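Local coordinates for protein putative NAD(P)H-flavin oxidoreductase (Streptococcus pyogenes serotype M1, PDB 2HAY) that binds flavin mononucleotide and, as a member of the nitroreductase family, probably transfers electrons from NADH or NADPH to a flavin, quinone or nitro-type acceptor, at residues Q14-R19 with M155-A160; R23-E28 with L79-H84; G163-P168 with G201-D206. All blocks are in the same frame, centred on the assembly; numbering follows the deposited sequence. Where two conformers were deposited one is given.

Contact 1 sets the end of helix 6-18 against the long helix 137-162. That helix runs on into strand 165-169, an outermost strand of the chain's antiparallel sheet, where contact 3 pairs it with the end of strand 192-201. Contact 2 joins the loop after helix 6-18 to the end of helix 76-81. Centres of contacts 1 and 3 are about 10 Å apart, those of 2 and 3 about 8 Å, those of 1 and 2 about 17 Å, so contact 3 bridges the others: R203 reaches F18, and Y202 and L204 bond to K26 and V24. Along the chain, contact 2 falls between contact 1's segments, and contact 3 opens after both. Each contributes to the FMN pocket.

Contact 1: Q14-R19 with M155-A160; sequences QALHFR and MMMTAA. With FMN (flavin mononucleotide), chain I.
A160 is the knob here: its CB sits against the turn of helix 14-18 at A15, 4.0 Å from A15 CB and 3.8 Å from A15 O. With two alanine side chains meeting, the backbones reach 5.2 Å, A15 CA to A160 CA; the segment axes cross at 107° and pass 9.3 Å apart. On one flank M157, a selenomethionine, rests SE against A15 CB in the conformer given. The F18 ring closes another side, its CD1 coming obliquely to A160 O at 3.9 Å. Helix 137-162, the long helix of this nitroreductase-family fold, packs on the sheet and reaches the second subunit: T158 on the same helix packs on M157 of that subunit, so the contact lies close to the dimer interface. Just past the helix end, R19 passes CB over A160 CB at 4.3 Å and CD past M156 SE. Its chain then bends at chi2 and chi3 and turns the guanidinium edge to the FMN phosphate. R19 NH1 gives FMN O2P a bond of 2.9 Å (155°), while NH2 is shared between O2P and O3P and also bonds L44 O of the second subunit.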
loop_
_atom_site.group_PDB
_atom_site.type_symbol
_atom_site.label_atom_id
_atom_site.label_comp_id
_atom_site.label_asym_id
_atom_site.label_seq_id
_atom_site.Cartn_x
_atom_site.Cartn_y
_atom_site.Cartn_z
ATOM N N GLN B 14 11.377 7.477 15.850
ATOM C CA GLN B 14 12.261 6.315 16.096
ATOM C C GLN B 14 11.934 5.142 15.189
ATOM O O GLN B 14 12.847 4.505 14.640
ATOM C CB GLN B 14 12.249 5.860 17.557
ATOM C CG GLN B 14 12.773 6.910 18.510
ATOM C CD GLN B 14 14.277 6.871 18.670
ATOM O OE1 GLN B 14 14.802 6.128 19.498
ATOM N NE2 GLN B 14 14.976 7.706 17.912
ATOM N N ALA B 15 10.643 4.886 15.021
ATOM C CA ALA B 15 10.172 3.762 14.209
ATOM C C ALA B 15 10.463 3.937 12.712
ATOM O O ALA B 15 10.858 2.987 12.046
ATOM C CB ALA B 15 8.704 3.505 14.433
ATOM N N LEU B 16 10.300 5.156 12.211
ATOM C CA LEU B 16 10.596 5.471 10.805
ATOM C C LEU B 16 12.071 5.269 10.480
ATOM O O LEU B 16 12.402 4.792 9.408
ATOM C CB LEU B 16 10.184 6.913 10.464
ATOM C CG LEU B 16 8.693 7.229 10.489
ATOM C CD1 LEU B 16 8.480 8.705 10.197
ATOM C CD2 LEU B 16 8.006 6.366 9.484
ATOM N N HIS B 17 12.955 5.623 11.405
ATOM C CA HIS B 17 14.366 5.445 11.161
ATOM C C HIS B 17 14.896 4.056 11.533
ATOM O O HIS B 17 15.886 3.608 10.963
ATOM C CB HIS B 17 15.153 6.601 11.763
ATOM C CG HIS B 17 14.878 7.913 11.078
ATOM N ND1 HIS B 17 15.714 8.446 10.117
ATOM C CD2 HIS B 17 13.837 8.778 11.189
ATOM C CE1 HIS B 17 15.212 9.591 9.682
ATOM N NE2 HIS B 17 14.071 9.812 10.315
ATOM N N PHE B 18 14.208 3.362 12.444
ATOM C CA PHE B 18 14.481 1.950 12.750
ATOM C C PHE B 18 14.215 1.006 11.563
ATOM O O PHE B 18 15.070 0.156 11.236
ATOM C CB PHE B 18 13.689 1.474 13.975
ATOM C CG PHE B 18 13.908 0.012 14.320
ATOM C CD1 PHE B 18 12.918 -0.927 14.069
ATOM C CD2 PHE B 18 15.114 -0.419 14.893
ATOM C CE1 PHE B 18 13.099 -2.260 14.383
ATOM C CE2 PHE B 18 15.311 -1.769 15.209
ATOM C CZ PHE B 18 14.307 -2.690 14.954
ATOM N N ARG B 19 13.033 1.121 10.954
ATOM C CA ARG B 19 12.653 0.234 9.840
ATOM C C ARG B 19 13.650 0.283 8.697
ATOM O O ARG B 19 13.928 1.340 8.133
ATOM C CB ARG B 19 11.269 0.552 9.284
ATOM C CG ARG B 19 10.706 -0.614 8.408
ATOM C CD ARG B 19 9.814 -0.174 7.265
ATOM N NE ARG B 19 10.449 0.873 6.478
ATOM C CZ ARG B 19 11.399 0.670 5.567
ATOM N NH1 ARG B 19 11.824 -0.566 5.305
ATOM N NH2 ARG B 19 11.939 1.714 4.926
HETATM N N MSE B 155 1.251 -3.290 8.720
HETATM C CA MSE B 155 2.004 -4.359 9.385
HETATM C C MSE B 155 3.436 -3.955 9.732
HETATM O O MSE B 155 3.886 -4.180 10.844
HETATM C CB MSE B 155 1.996 -5.635 8.541
HETATM C CG MSE B 155 0.662 -6.340 8.623
HETATM SE SE MSE B 155 0.756 -8.161 7.976
HETATM C CE MSE B 155 0.842 -7.825 6.084
HETATM N N MSE B 156 4.137 -3.381 8.760
HETATM C CA MSE B 156 5.522 -2.959 8.918
HETATM C C MSE B 156 5.715 -1.837 9.925
HETATM O O MSE B 156 6.716 -1.839 10.626
HETATM C CB MSE B 156 6.119 -2.540 7.584
HETATM C CG MSE B 156 6.376 -3.736 6.637
HETATM SE SE MSE B 156 7.448 -3.149 5.128
HETATM C CE MSE B 156 6.116 -2.011 4.314
HETATM N N MSE B 157 4.776 -0.888 9.985
HETATM C CA MSE B 157 4.812 0.181 10.997
HETATM C C MSE B 157 4.562 -0.363 12.405
HETATM O O MSE B 157 5.277 -0.012 13.359
HETATM C CB MSE B 157 3.818 1.312 10.677
HETATM C CG MSE B 157 3.849 2.461 11.701
HETATM SE SE MSE B 157 5.617 3.295 11.846
HETATM C CE MSE B 157 5.499 4.315 10.197
ATOM N N THR B 158 3.544 -1.208 12.524
ATOM C CA THR B 158 3.258 -1.925 13.762
ATOM C C THR B 158 4.479 -2.737 14.215
ATOM O O THR B 158 4.909 -2.575 15.333
ATOM C CB THR B 158 2.012 -2.820 13.593
ATOM O OG1 THR B 158 0.919 -1.991 13.182
ATOM C CG2 THR B 158 1.638 -3.523 14.919
ATOM N N ALA B 159 5.060 -3.565 13.330
ATOM C CA ALA B 159 6.325 -4.239 13.628
ATOM C C ALA B 159 7.422 -3.272 14.094
ATOM O O ALA B 159 8.079 -3.528 15.080
ATOM C CB ALA B 159 6.812 -5.072 12.414
ATOM N N ALA B 160 7.595 -2.151 13.395
ATOM C CA ALA B 160 8.656 -1.211 13.715
ATOM C C ALA B 160 8.498 -0.627 15.128
ATOM O O ALA B 160 9.462 -0.570 15.874
ATOM C CB ALA B 160 8.717 -0.103 12.681
HETATM N N1 FMN I . 14.317 -6.423 -0.720
HETATM C C2 FMN I . 14.871 -7.655 -1.104
HETATM O O2 FMN I . 16.034 -7.976 -0.761
HETATM N N3 FMN I . 14.108 -8.544 -1.871
HETATM C C4 FMN I . 12.820 -8.231 -2.297
HETATM O O4 FMN I . 12.199 -8.934 -3.105
HETATM C C4A FMN I . 12.262 -7.003 -1.934
HETATM N N5 FMN I . 10.969 -6.708 -2.365
HETATM C C5A FMN I . 10.370 -5.501 -2.014
HETATM C C6 FMN I . 9.066 -5.238 -2.439
HETATM C C7 FMN I . 8.453 -4.039 -2.097
HETATM C C7M FMN I . 6.978 -3.895 -2.357
HETATM C C8 FMN I . 9.148 -3.088 -1.319
HETATM C C8M FMN I . 8.385 -2.016 -0.607
HETATM C C9 FMN I . 10.461 -3.355 -0.892
HETATM C C9A FMN I . 11.083 -4.575 -1.235
HETATM N N10 FMN I . 12.396 -4.890 -0.802
HETATM C C10 FMN I . 13.002 -6.101 -1.144
HETATM C "C1'" FMN I . 13.167 -3.949 0.045
HETATM C "C2'" FMN I . 13.693 -2.772 -0.792
HETATM O "O2'" FMN I . 14.917 -3.101 -1.431
HETATM C "C3'" FMN I . 13.899 -1.563 0.129
HETATM O "O3'" FMN I . 12.689 -1.236 0.773
HETATM C "C4'" FMN I . 14.445 -0.316 -0.557
HETATM O "O4'" FMN I . 15.666 -0.669 -1.186
HETATM C "C5'" FMN I . 14.631 0.826 0.463
HETATM O "O5'" FMN I . 15.527 0.505 1.538
HETATM P P FMN I . 15.071 0.411 3.086
HETATM O O1P FMN I . 16.100 -0.377 3.846
HETATM O O2P FMN I . 13.705 -0.215 3.189
HETATM O O3P FMN I . 14.937 1.734 3.744
#

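Contact 2: R23-E28 with L79-H84; sequences RVYKEE and LETASH
The loop 23-28 runs past the last turn of helix 76-81, coming closest where Y25 and T81 bring their CA atoms to 5.1 Å. The helix stops at T81, and A82 turns the chain out toward strand 84-91; E28 lies over S83, with E28 O 3.8 Å from S83 CB. The one hydrogen bond between the segments runs from Y25 N to T81 OG1, at 3.0 Å and nearly straight (171°). With chi1 at 61°, T81 holds OG1 between its own backbone N and carbonyl carbon, where it can accept from Y25 and also bond back to Y77 O in the helix.

The Y25 side chain crosses that of T81 at about a right angle. T81 OG1 lies at the edge of the ring, close to its plane, 3.6 Å from Y25 CD1, and the ring also meets A82 obliquely, with Y25 CD1 3.7 Å from A82 CB. Further in, the phenol reaches S199 through OH and packs on C167, so the ring spans from the helix end to the sheet. At the other end of the contact, S83 OG is hydrogen-bonded to H84 ND1 and to I30 N; S83 and H84 form a classic beta bulge opposite L200. R23, at the start of the loop, belongs to the FMN site. Polar bonds hold Y25 at its backbone N and at its OH, so the residue is anchored at both ends, and the T81 hydroxyl, accepting from Y25 N while bonded to Y77 O, links the loop to the final helical turn.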
loop_
_atom_site.group_PDB
_atom_site.type_symbol
_atom_site.label_atom_id
_atom_site.label_comp_id
_atom_site.label_asym_id
_atom_site.label_seq_id
_atom_site.Cartn_x
_atom_site.Cartn_y
_atom_site.Cartn_z
ATOM N N ARG B 23 17.416 -8.554 5.538
ATOM C CA ARG B 23 17.532 -9.835 4.826
ATOM C C ARG B 23 17.871 -11.011 5.723
ATOM O O ARG B 23 17.363 -12.118 5.511
ATOM C CB ARG B 23 18.545 -9.752 3.686
ATOM C CG ARG B 23 18.180 -8.713 2.609
ATOM C CD ARG B 23 19.153 -8.738 1.410
ATOM N NE ARG B 23 20.483 -9.241 1.783
ATOM C CZ ARG B 23 20.988 -10.417 1.396
ATOM N NH1 ARG B 23 22.205 -10.783 1.815
ATOM N NH2 ARG B 23 20.287 -11.222 0.589
ATOM N N VAL B 24 18.726 -10.780 6.715
ATOM C CA VAL B 24 19.181 -11.851 7.602
ATOM C C VAL B 24 18.749 -11.616 9.053
ATOM O O VAL B 24 19.056 -10.572 9.651
ATOM C CB VAL B 24 20.707 -12.056 7.524
ATOM C CG1 VAL B 24 21.101 -13.320 8.280
ATOM C CG2 VAL B 24 21.158 -12.148 6.069
ATOM N N TYR B 25 18.021 -12.596 9.591
ATOM C CA TYR B 25 17.459 -12.520 10.934
ATOM C C TYR B 25 18.165 -13.502 11.842
ATOM O O TYR B 25 18.713 -14.512 11.387
ATOM C CB TYR B 25 15.956 -12.835 10.926
ATOM C CG TYR B 25 15.165 -11.945 9.997
ATOM C CD1 TYR B 25 15.021 -12.264 8.646
ATOM C CD2 TYR B 25 14.599 -10.751 10.462
ATOM C CE1 TYR B 25 14.294 -11.425 7.781
ATOM C CE2 TYR B 25 13.883 -9.926 9.621
ATOM C CZ TYR B 25 13.747 -10.265 8.281
ATOM O OH TYR B 25 13.064 -9.437 7.452
ATOM N N LYS B 26 18.151 -13.199 13.134
ATOM C CA LYS B 26 18.579 -14.170 14.108
ATOM C C LYS B 26 17.451 -15.141 14.434
ATOM O O LYS B 26 16.356 -15.045 13.884
ATOM C CB LYS B 26 19.179 -13.515 15.350
ATOM C CG LYS B 26 18.376 -12.498 16.034
ATOM C CD LYS B 26 19.342 -11.632 16.798
ATOM C CE LYS B 26 18.702 -11.024 18.032
ATOM N NZ LYS B 26 19.709 -10.316 18.896
ATOM N N GLU B 27 17.752 -16.095 15.308
ATOM C CA GLU B 27 16.883 -17.228 15.558
ATOM C C GLU B 27 15.677 -16.905 16.446
ATOM O O GLU B 27 14.675 -17.616 16.420
ATOM C CB GLU B 27 17.701 -18.387 16.125
ATOM C CG GLU B 27 17.181 -19.736 15.696
ATOM C CD GLU B 27 18.180 -20.862 15.902
ATOM O OE1 GLU B 27 17.820 -22.008 15.579
ATOM O OE2 GLU B 27 19.314 -20.619 16.384
ATOM N N GLU B 28 15.870 -15.847 17.233
ATOM C CA GLU B 28 14.869 -15.243 18.109
ATOM C C GLU B 28 13.502 -15.023 17.435
ATOM O O GLU B 28 13.363 -14.317 16.421
ATOM C CB GLU B 28 15.409 -13.938 18.727
ATOM C CG GLU B 28 16.227 -14.122 20.042
ATOM C CD GLU B 28 17.702 -14.570 19.859
ATOM O OE1 GLU B 28 18.553 -14.132 20.674
ATOM O OE2 GLU B 28 18.022 -15.369 18.947
ATOM N N LEU B 79 13.516 -16.330 3.879
ATOM C CA LEU B 79 12.950 -17.671 4.054
ATOM C C LEU B 79 13.807 -18.574 4.968
ATOM O O LEU B 79 13.259 -19.365 5.746
ATOM C CB LEU B 79 12.744 -18.341 2.692
ATOM C CG LEU B 79 11.625 -17.844 1.769
ATOM C CD1 LEU B 79 11.817 -18.415 0.373
ATOM C CD2 LEU B 79 10.233 -18.207 2.292
ATOM N N GLU B 80 15.136 -18.464 4.887
ATOM C CA GLU B 80 16.011 -19.225 5.769
ATOM C C GLU B 80 15.883 -18.841 7.244
ATOM O O GLU B 80 15.857 -19.722 8.113
ATOM C CB GLU B 80 17.484 -19.042 5.399
ATOM C CG GLU B 80 17.983 -19.854 4.253
ATOM C CD GLU B 80 18.246 -21.321 4.586
ATOM O OE1 GLU B 80 18.452 -21.696 5.775
ATOM O OE2 GLU B 80 18.261 -22.095 3.612
ATOM N N THR B 81 15.850 -17.539 7.531
ATOM C CA THR B 81 16.199 -17.056 8.874
ATOM C C THR B 81 15.094 -16.305 9.611
ATOM O O THR B 81 15.174 -16.124 10.836
ATOM C CB THR B 81 17.461 -16.160 8.833
ATOM O OG1 THR B 81 17.214 -15.026 8.011
ATOM C CG2 THR B 81 18.683 -16.932 8.277
ATOM N N ALA B 82 14.059 -15.882 8.884
ATOM C CA ALA B 82 13.020 -15.047 9.481
ATOM C C ALA B 82 12.248 -15.830 10.526
ATOM O O ALA B 82 12.106 -17.038 10.422
ATOM C CB ALA B 82 12.072 -14.491 8.409
ATOM N N SER B 83 11.804 -15.140 11.569
ATOM C CA SER B 83 10.946 -15.741 12.581
ATOM C C SER B 83 9.577 -16.140 11.989
ATOM O O SER B 83 9.119 -17.269 12.159
ATOM C CB SER B 83 10.761 -14.751 13.717
ATOM O OG SER B 83 9.676 -15.126 14.511
ATOM N N HIS B 84 8.911 -15.191 11.321
ATOM C CA HIS B 84 7.641 -15.471 10.650
ATOM C C HIS B 84 7.662 -14.941 9.239
ATOM O O HIS B 84 8.374 -13.986 8.918
ATOM C CB HIS B 84 6.461 -14.867 11.393
ATOM C CG HIS B 84 6.099 -15.587 12.654
ATOM N ND1 HIS B 84 6.716 -15.333 13.857
ATOM C CD2 HIS B 84 5.160 -16.532 12.909
ATOM C CE1 HIS B 84 6.180 -16.088 14.800
ATOM N NE2 HIS B 84 5.238 -16.829 14.252
#

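Contact 3: G163-P168 with G201-D206; sequences GIDTCP and GYRLRD. With FMN (flavin mononucleotide), chain I; SO4 (sulfate ion), chain H.
D165 and R203 form a side-on salt bridge, one arginine nitrogen to each carboxylate oxygen: NH2 to OD1 at 2.7 Å, on its syn side, and NE to OD2 at 3.1 Å, from above the carboxylate plane. The two flat groups are turned 39° apart. D165 OD2 also accepts R203 N at 2.9 Å, from the same face as NE, so the carboxylate holds both the backbone and the side chain of R203. The guanidinium extends the network through NH1 to D206 OD1 and bonds F18 O through NH2.

Beside this, D165 and G201 make an antiparallel hydrogen-bonded pair that joins strand 165-169 to the end of strand 192-201; G201 N to D165 O measures 2.9 Å, and the return bond, D165 N to G201 O, is weak (128°). Outward from the strands, Y202 turns its ring edge to G163 O, with CD2 3.5 Å away, and its OH comes 3.4 Å from I164 CG1. At the far end of the strand, C167 and P168 line the FMN pocket. R205 NH1 holds a sulfate, probably from the crystallisation liquor. The carboxylates of D165 and D206, with F18 O, fix the rotation of the R203 guanidinium and probably balance its charge, tying the loop after strand 192-201 to the sheet edge.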
loop_
_atom_site.group_PDB
_atom_site.type_symbol
_atom_site.label_atom_id
_atom_site.label_comp_id
_atom_site.label_asym_id
_atom_site.label_seq_id
_atom_site.Cartn_x
_atom_site.Cartn_y
_atom_site.Cartn_z
ATOM N N GLY B 163 9.661 -2.956 17.588
ATOM C CA GLY B 163 11.076 -3.342 17.494
ATOM C C GLY B 163 11.319 -4.571 16.649
ATOM O O GLY B 163 12.393 -5.144 16.679
ATOM N N ILE B 164 10.305 -4.969 15.876
ATOM C CA ILE B 164 10.369 -6.147 15.036
ATOM C C ILE B 164 10.807 -5.689 13.644
ATOM O O ILE B 164 10.233 -4.761 13.076
ATOM C CB ILE B 164 8.999 -6.885 15.011
ATOM C CG1 ILE B 164 8.703 -7.465 16.400
ATOM C CG2 ILE B 164 8.947 -7.952 13.900
ATOM C CD1 ILE B 164 7.273 -7.967 16.557
ATOM N N ASP B 165 11.863 -6.324 13.146
ATOM C CA ASP B 165 12.336 -6.112 11.804
ATOM C C ASP B 165 11.509 -6.854 10.740
ATOM O O ASP B 165 10.885 -7.893 10.980
ATOM C CB ASP B 165 13.799 -6.494 11.695
ATOM C CG ASP B 165 14.688 -5.480 12.358
ATOM O OD1 ASP B 165 14.648 -4.302 11.938
ATOM O OD2 ASP B 165 15.370 -5.839 13.325
ATOM N N THR B 166 11.569 -6.314 9.539
ATOM C CA THR B 166 10.642 -6.679 8.529
ATOM C C THR B 166 11.370 -6.608 7.190
ATOM O O THR B 166 12.473 -6.035 7.114
ATOM C CB THR B 166 9.490 -5.650 8.674
ATOM O OG1 THR B 166 8.259 -6.316 8.966
ATOM C CG2 THR B 166 9.407 -4.730 7.545
ATOM N N CYS B 167 10.793 -7.230 6.159
ATOM C CA CYS B 167 11.212 -7.028 4.764
ATOM C C CYS B 167 10.036 -7.286 3.812
ATOM O O CYS B 167 9.464 -8.388 3.810
ATOM C CB CYS B 167 12.382 -7.944 4.394
ATOM S SG CYS B 167 13.214 -7.537 2.810
ATOM N N PRO B 168 9.681 -6.282 2.984
ATOM C CA PRO B 168 8.592 -6.493 2.032
ATOM C C PRO B 168 9.197 -7.144 0.788
ATOM O O PRO B 168 10.270 -6.730 0.370
ATOM C CB PRO B 168 8.070 -5.074 1.763
ATOM C CG PRO B 168 9.220 -4.152 2.091
ATOM C CD PRO B 168 10.276 -4.932 2.871
ATOM N N GLY B 201 11.018 -10.589 11.953
ATOM C CA GLY B 201 11.987 -11.157 12.910
ATOM C C GLY B 201 12.838 -10.075 13.527
ATOM O O GLY B 201 12.450 -8.930 13.564
ATOM N N TYR B 202 14.007 -10.440 14.021
ATOM C CA TYR B 202 14.930 -9.492 14.609
ATOM C C TYR B 202 16.219 -9.557 13.831
ATOM O O TYR B 202 16.750 -10.644 13.587
ATOM C CB TYR B 202 15.143 -9.790 16.096
ATOM C CG TYR B 202 13.836 -9.764 16.829
ATOM C CD1 TYR B 202 13.134 -10.950 17.116
ATOM C CD2 TYR B 202 13.253 -8.540 17.182
ATOM C CE1 TYR B 202 11.890 -10.899 17.777
ATOM C CE2 TYR B 202 12.036 -8.478 17.836
ATOM C CZ TYR B 202 11.353 -9.646 18.129
ATOM O OH TYR B 202 10.134 -9.514 18.775
ATOM N N ARG B 203 16.714 -8.383 13.437
ATOM C CA ARG B 203 17.909 -8.324 12.628
ATOM C C ARG B 203 19.059 -9.029 13.356
ATOM O O ARG B 203 19.207 -8.905 14.573
ATOM C CB ARG B 203 18.272 -6.877 12.310
ATOM C CG ARG B 203 18.807 -6.092 13.517
ATOM C CD ARG B 203 19.022 -4.643 13.173
ATOM N NE ARG B 203 17.765 -4.014 12.781
ATOM C CZ ARG B 203 17.631 -2.743 12.419
ATOM N NH1 ARG B 203 18.688 -1.952 12.393
ATOM N NH2 ARG B 203 16.434 -2.265 12.087
ATOM N N LEU B 204 19.850 -9.777 12.595
ATOM C CA LEU B 204 21.105 -10.326 13.083
ATOM C C LEU B 204 22.017 -9.183 13.534
ATOM O O LEU B 204 22.565 -9.227 14.633
ATOM C CB LEU B 204 21.762 -11.157 11.977
ATOM C CG LEU B 204 22.944 -12.067 12.301
ATOM C CD1 LEU B 204 22.596 -13.087 13.388
ATOM C CD2 LEU B 204 23.413 -12.758 11.019
ATOM N N ARG B 205 22.160 -8.163 12.684
ATOM C CA ARG B 205 22.880 -6.925 13.019
ATOM C C ARG B 205 22.390 -5.732 12.173
ATOM O O ARG B 205 21.678 -5.925 11.182
ATOM C CB ARG B 205 24.401 -7.119 12.870
ATOM C CG ARG B 205 24.995 -6.855 11.475
ATOM C CD ARG B 205 24.753 -7.986 10.497
ATOM N NE ARG B 205 25.785 -8.034 9.456
ATOM C CZ ARG B 205 25.778 -7.300 8.338
ATOM N NH1 ARG B 205 24.795 -6.430 8.094
ATOM N NH2 ARG B 205 26.765 -7.439 7.459
ATOM N N ASP B 206 22.768 -4.509 12.563
ATOM C CA ASP B 206 22.434 -3.311 11.776
ATOM C C ASP B 206 23.239 -3.336 10.460
ATOM O O ASP B 206 24.302 -3.953 10.404
ATOM C CB ASP B 206 22.750 -2.026 12.564
ATOM C CG ASP B 206 22.094 -1.980 13.961
ATOM O OD1 ASP B 206 20.858 -2.090 14.091
ATOM O OD2 ASP B 206 22.829 -1.798 14.953
HETATM N N1 FMN I . 14.317 -6.423 -0.720
HETATM C C2 FMN I . 14.871 -7.655 -1.104
HETATM O O2 FMN I . 16.034 -7.976 -0.761
HETATM N N3 FMN I . 14.108 -8.544 -1.871
HETATM C C4 FMN I . 12.820 -8.231 -2.297
HETATM O O4 FMN I . 12.199 -8.934 -3.105
HETATM C C4A FMN I . 12.262 -7.003 -1.934
HETATM N N5 FMN I . 10.969 -6.708 -2.365
HETATM C C5A FMN I . 10.370 -5.501 -2.014
HETATM C C6 FMN I . 9.066 -5.238 -2.439
HETATM C C7 FMN I . 8.453 -4.039 -2.097
HETATM C C7M FMN I . 6.978 -3.895 -2.357
HETATM C C8 FMN I . 9.148 -3.088 -1.319
HETATM C C8M FMN I . 8.385 -2.016 -0.607
HETATM C C9 FMN I . 10.461 -3.355 -0.892
HETATM C C9A FMN I . 11.083 -4.575 -1.235
HETATM N N10 FMN I . 12.396 -4.890 -0.802
HETATM C C10 FMN I . 13.002 -6.101 -1.144
HETATM C "C1'" FMN I . 13.167 -3.949 0.045
HETATM C "C2'" FMN I . 13.693 -2.772 -0.792
HETATM O "O2'" FMN I . 14.917 -3.101 -1.431
HETATM C "C3'" FMN I . 13.899 -1.563 0.129
HETATM O "O3'" FMN I . 12.689 -1.236 0.773
HETATM C "C4'" FMN I . 14.445 -0.316 -0.557
HETATM O "O4'" FMN I . 15.666 -0.669 -1.186
HETATM C "C5'" FMN I . 14.631 0.826 0.463
HETATM O "O5'" FMN I . 15.527 0.505 1.538
HETATM P P FMN I . 15.071 0.411 3.086
HETATM O O1P FMN I . 16.100 -0.377 3.846
HETATM O O2P FMN I . 13.705 -0.215 3.189
HETATM O O3P FMN I . 14.937 1.734 3.744
HETATM S S SO4 H . 23.846 -4.688 4.732
HETATM O O1 SO4 H . 22.872 -5.519 4.021
HETATM O O2 SO4 H . 25.192 -5.125 4.374
HETATM O O3 SO4 H . 23.687 -3.281 4.357
HETATM O O4 SO4 H . 23.658 -4.836 6.173
#